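Local structure of enterochelin esterase (3MGA) at residues T85-F97 against Q378-G390. The protein probably hydrolyses the ester bonds of the siderophore ferric enterobactin, which would let the bacterium release the iron it carries. Numbering follows the deposited sequence.
Sequences TALSANWRGSYCF and QVDGGHDALCWRG
S94 and D384 join the two domains of this esterase: strand 92-100 of the N-terminal beta domain meets the loop that leads from edge strand 373-379 of the alpha/beta-hydrolase domain into helix 385-399. H383 on this loop touches S289 of a GxSxG pattern and is probably the active-site histidine; its neighbour D384 is the N-cap of the helix. D384 CB points toward the strand, and CG, anti to the backbone N (chi1 -164°), carries the carboxylate to S94. OD2 takes the backbone N-H of S94 through its syn lone pair (S94 N to D384 OD2 2.7 Å, N-H...O angle 162°). D384 OD2 also lies 3.1 Å from G93 CA and receives a water that links it to R92 O and G382 N. OD1 accepts the hydroxyl of S94 on its syn side, S94 OG to D384 OD1 being 2.6 Å, and the capping N-H of L386 on its anti side, 35° out of the carboxylate plane. With both oxygens held, the carboxylate is fixed in rotation, and the helix N-terminus would probably favour its negative charge.

Beside this polar grip, the L386 and R92 side chains cross at about a right angle, L386 CD2 lying 3.6 Å from R92 CG and also touching G93 O. Beyond the leucine, R92 NH2 hydrogen-bonds P158 O. C387 SG lies 3.1 Å from R92 O.

At the other end, D380, the centre of an inverse gamma turn, sits against the type I turn S88-W91. Its OD1 meets the W91 indole at the edge, near the ring plane, with ring and carboxylate planes steeply inclined. A water bridges that oxygen to S88 OG, and a second water donates to N90 O and D380 O. D380 O also receives a nearly straight CA-H...O contact from W91 CA, at 3.3 Å.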
# COMPACT_ATOMS: atom_id res chain seq x y z
N THR A 85 -0.45 -22.27 -7.19
CA THR A 85 -1.53 -21.95 -6.28
C THR A 85 -2.74 -21.46 -7.07
O THR A 85 -2.67 -21.32 -8.29
CB THR A 85 -1.10 -20.86 -5.27
OG1 THR A 85 -2.22 -20.50 -4.45
CG2 THR A 85 -0.62 -19.62 -6.00
N ALA A 86 -3.83 -21.20 -6.35
CA ALA A 86 -5.05 -20.67 -6.95
C ALA A 86 -5.18 -19.19 -6.60
O ALA A 86 -4.90 -18.78 -5.47
CB ALA A 86 -6.25 -21.43 -6.47
N LEU A 87 -5.61 -18.38 -7.57
CA LEU A 87 -5.80 -16.95 -7.35
C LEU A 87 -7.07 -16.50 -8.04
O LEU A 87 -7.43 -17.03 -9.10
CB LEU A 87 -4.61 -16.16 -7.87
CG LEU A 87 -3.29 -16.40 -7.14
CD1 LEU A 87 -2.15 -15.71 -7.86
CD2 LEU A 87 -3.39 -15.93 -5.68
N SER A 88 -7.77 -15.53 -7.45
CA SER A 88 -9.00 -15.01 -8.04
C SER A 88 -8.71 -14.16 -9.28
O SER A 88 -7.62 -13.64 -9.45
CB SER A 88 -9.77 -14.19 -7.01
OG SER A 88 -9.03 -13.04 -6.66
N ALA A 89 -9.72 -14.00 -10.12
CA ALA A 89 -9.56 -13.26 -11.38
C ALA A 89 -9.27 -11.77 -11.23
O ALA A 89 -8.63 -11.18 -12.10
CB ALA A 89 -10.81 -13.46 -12.23
N ASN A 90 -9.73 -11.16 -10.15
CA ASN A 90 -9.55 -9.73 -9.92
C ASN A 90 -8.33 -9.38 -9.07
O ASN A 90 -8.07 -8.20 -8.81
CB ASN A 90 -10.81 -9.19 -9.24
CG ASN A 90 -12.07 -9.39 -10.08
OD1 ASN A 90 -12.06 -9.20 -11.30
ND2 ASN A 90 -13.17 -9.73 -9.42
N TRP A 91 -7.58 -10.39 -8.66
CA TRP A 91 -6.42 -10.22 -7.80
C TRP A 91 -5.18 -9.58 -8.42
O TRP A 91 -4.90 -9.72 -9.61
CB TRP A 91 -6.02 -11.58 -7.21
CG TRP A 91 -4.91 -11.51 -6.22
CD1 TRP A 91 -5.03 -11.28 -4.89
CD2 TRP A 91 -3.52 -11.68 -6.49
NE1 TRP A 91 -3.79 -11.29 -4.30
CE2 TRP A 91 -2.84 -11.54 -5.26
CE3 TRP A 91 -2.77 -11.93 -7.65
CZ2 TRP A 91 -1.45 -11.64 -5.15
CZ3 TRP A 91 -1.39 -12.04 -7.54
CH2 TRP A 91 -0.74 -11.89 -6.30
N ARG A 92 -4.44 -8.89 -7.56
CA ARG A 92 -3.20 -8.22 -7.89
C ARG A 92 -2.38 -8.15 -6.62
O ARG A 92 -2.93 -7.91 -5.54
CB ARG A 92 -3.48 -6.82 -8.45
CG ARG A 92 -2.28 -5.89 -8.60
CD ARG A 92 -2.58 -4.86 -9.73
NE ARG A 92 -3.84 -4.18 -9.49
CZ ARG A 92 -4.60 -3.61 -10.41
NH1 ARG A 92 -4.27 -3.64 -11.70
NH2 ARG A 92 -5.73 -3.03 -10.03
N GLY A 93 -1.08 -8.38 -6.73
CA GLY A 93 -0.24 -8.33 -5.55
C GLY A 93 1.24 -8.52 -5.81
O GLY A 93 1.64 -8.94 -6.88
N SER A 94 2.03 -8.20 -4.79
CA SER A 94 3.47 -8.30 -4.85
C SER A 94 3.90 -9.67 -4.37
O SER A 94 3.16 -10.35 -3.64
CB SER A 94 4.12 -7.28 -3.91
OG SER A 94 3.68 -5.97 -4.20
N TYR A 95 5.10 -10.07 -4.78
CA TYR A 95 5.64 -11.35 -4.32
C TYR A 95 7.15 -11.29 -4.45
O TYR A 95 7.70 -10.41 -5.11
CB TYR A 95 5.08 -12.53 -5.12
CG TYR A 95 5.57 -12.61 -6.55
CD1 TYR A 95 4.97 -11.86 -7.55
CD2 TYR A 95 6.63 -13.43 -6.89
CE1 TYR A 95 5.43 -11.92 -8.86
CE2 TYR A 95 7.08 -13.51 -8.20
CZ TYR A 95 6.49 -12.75 -9.18
OH TYR A 95 6.96 -12.83 -10.47
N CYS A 96 7.81 -12.23 -3.79
CA CYS A 96 9.26 -12.32 -3.83
C CYS A 96 9.61 -13.75 -3.46
O CYS A 96 8.79 -14.45 -2.88
CB CYS A 96 9.91 -11.31 -2.87
SG CYS A 96 9.45 -11.47 -1.11
N PHE A 97 10.80 -14.21 -3.85
CA PHE A 97 11.21 -15.55 -3.48
C PHE A 97 12.33 -15.45 -2.46
O PHE A 97 13.01 -14.42 -2.38
CB PHE A 97 11.71 -16.37 -4.69
CG PHE A 97 10.80 -16.33 -5.89
CD1 PHE A 97 9.43 -16.53 -5.75
CD2 PHE A 97 11.33 -16.19 -7.16
CE1 PHE A 97 8.60 -16.51 -6.87
CE2 PHE A 97 10.51 -16.18 -8.28
CZ PHE A 97 9.14 -16.34 -8.14
N GLN A 378 -13.78 -2.28 -1.48
CA GLN A 378 -13.18 -3.58 -1.17
C GLN A 378 -12.23 -3.90 -2.30
O GLN A 378 -12.58 -3.71 -3.46
CB GLN A 378 -14.22 -4.69 -1.11
CG GLN A 378 -15.28 -4.49 -0.07
CD GLN A 378 -16.27 -5.63 0.00
OE1 GLN A 378 -16.06 -6.70 -0.59
NE2 GLN A 378 -17.35 -5.42 0.74
N VAL A 379 -11.06 -4.41 -1.96
CA VAL A 379 -10.06 -4.73 -2.94
C VAL A 379 -9.69 -6.21 -2.87
O VAL A 379 -9.49 -6.77 -1.80
CB VAL A 379 -8.79 -3.84 -2.76
CG1 VAL A 379 -7.74 -4.14 -3.81
CG2 VAL A 379 -9.18 -2.37 -2.84
N ASP A 380 -9.65 -6.86 -4.03
CA ASP A 380 -9.26 -8.26 -4.12
C ASP A 380 -7.73 -8.21 -4.15
O ASP A 380 -7.12 -8.22 -5.21
CB ASP A 380 -9.84 -8.92 -5.37
CG ASP A 380 -9.47 -10.38 -5.49
OD1 ASP A 380 -8.61 -10.85 -4.72
OD2 ASP A 380 -10.05 -11.07 -6.35
N GLY A 381 -7.16 -8.12 -2.96
CA GLY A 381 -5.72 -8.04 -2.73
C GLY A 381 -5.52 -7.80 -1.25
O GLY A 381 -6.47 -7.94 -0.47
N GLY A 382 -4.31 -7.41 -0.84
CA GLY A 382 -4.03 -7.20 0.58
C GLY A 382 -3.30 -5.95 1.03
O GLY A 382 -3.51 -4.86 0.48
N HIS A 383 -2.48 -6.11 2.06
CA HIS A 383 -1.69 -5.04 2.66
C HIS A 383 -0.52 -4.88 1.69
O HIS A 383 0.63 -5.20 2.00
CB HIS A 383 -1.24 -5.50 4.05
CG HIS A 383 -0.82 -4.39 4.96
ND1 HIS A 383 -1.72 -3.66 5.69
CD2 HIS A 383 0.41 -3.91 5.29
CE1 HIS A 383 -1.08 -2.76 6.42
NE2 HIS A 383 0.22 -2.90 6.19
N ASP A 384 -0.82 -4.33 0.52
CA ASP A 384 0.14 -4.30 -0.57
C ASP A 384 0.17 -2.96 -1.32
O ASP A 384 -0.85 -2.51 -1.83
CB ASP A 384 -0.34 -5.44 -1.50
CG ASP A 384 0.68 -5.88 -2.51
OD1 ASP A 384 1.52 -5.09 -2.98
OD2 ASP A 384 0.59 -7.07 -2.87
N ALA A 385 1.34 -2.33 -1.39
CA ALA A 385 1.49 -1.03 -2.10
C ALA A 385 1.21 -1.10 -3.62
O ALA A 385 0.91 -0.09 -4.24
CB ALA A 385 2.86 -0.41 -1.83
N LEU A 386 1.32 -2.28 -4.22
CA LEU A 386 1.01 -2.42 -5.64
C LEU A 386 -0.49 -2.14 -5.84
O LEU A 386 -0.88 -1.52 -6.83
CB LEU A 386 1.36 -3.81 -6.13
CG LEU A 386 1.09 -4.11 -7.61
CD1 LEU A 386 2.06 -3.33 -8.46
CD2 LEU A 386 1.23 -5.60 -7.87
N CYS A 387 -1.32 -2.56 -4.90
CA CYS A 387 -2.76 -2.32 -4.97
C CYS A 387 -3.06 -0.90 -4.55
O CYS A 387 -3.86 -0.20 -5.19
CB CYS A 387 -3.55 -3.27 -4.07
SG CYS A 387 -3.35 -5.02 -4.42
N TRP A 388 -2.43 -0.45 -3.46
CA TRP A 388 -2.69 0.89 -2.95
C TRP A 388 -2.41 1.97 -3.98
O TRP A 388 -3.11 2.96 -4.03
CB TRP A 388 -1.89 1.24 -1.68
CG TRP A 388 -2.00 0.31 -0.52
CD1 TRP A 388 -3.10 -0.39 -0.14
CD2 TRP A 388 -1.02 0.11 0.51
NE1 TRP A 388 -2.83 -1.09 1.02
CE2 TRP A 388 -1.57 -0.78 1.44
CE3 TRP A 388 0.29 0.58 0.70
CZ2 TRP A 388 -0.85 -1.23 2.56
CZ3 TRP A 388 1.00 0.13 1.82
CH2 TRP A 388 0.43 -0.76 2.73
N ARG A 389 -1.38 1.79 -4.81
CA ARG A 389 -1.05 2.84 -5.79
C ARG A 389 -2.26 3.19 -6.65
O ARG A 389 -2.47 4.35 -6.97
CB ARG A 389 0.13 2.45 -6.69
CG ARG A 389 -0.24 1.55 -7.87
CD ARG A 389 0.98 1.22 -8.69
NE ARG A 389 0.63 0.52 -9.92
CZ ARG A 389 1.51 0.21 -10.87
NH1 ARG A 389 1.11 -0.42 -11.97
NH2 ARG A 389 2.79 0.53 -10.73
N GLY A 390 -3.05 2.18 -7.01
CA GLY A 390 -4.24 2.39 -7.84
C GLY A 390 -5.38 3.00 -7.06
O GLY A 390 -6.14 3.82 -7.57
O HOH W 1 -8.10 -13.38 -4.04
O HOH W 2 -7.32 -6.25 -7.09
O HOH W 3 -2.24 -8.00 -2.95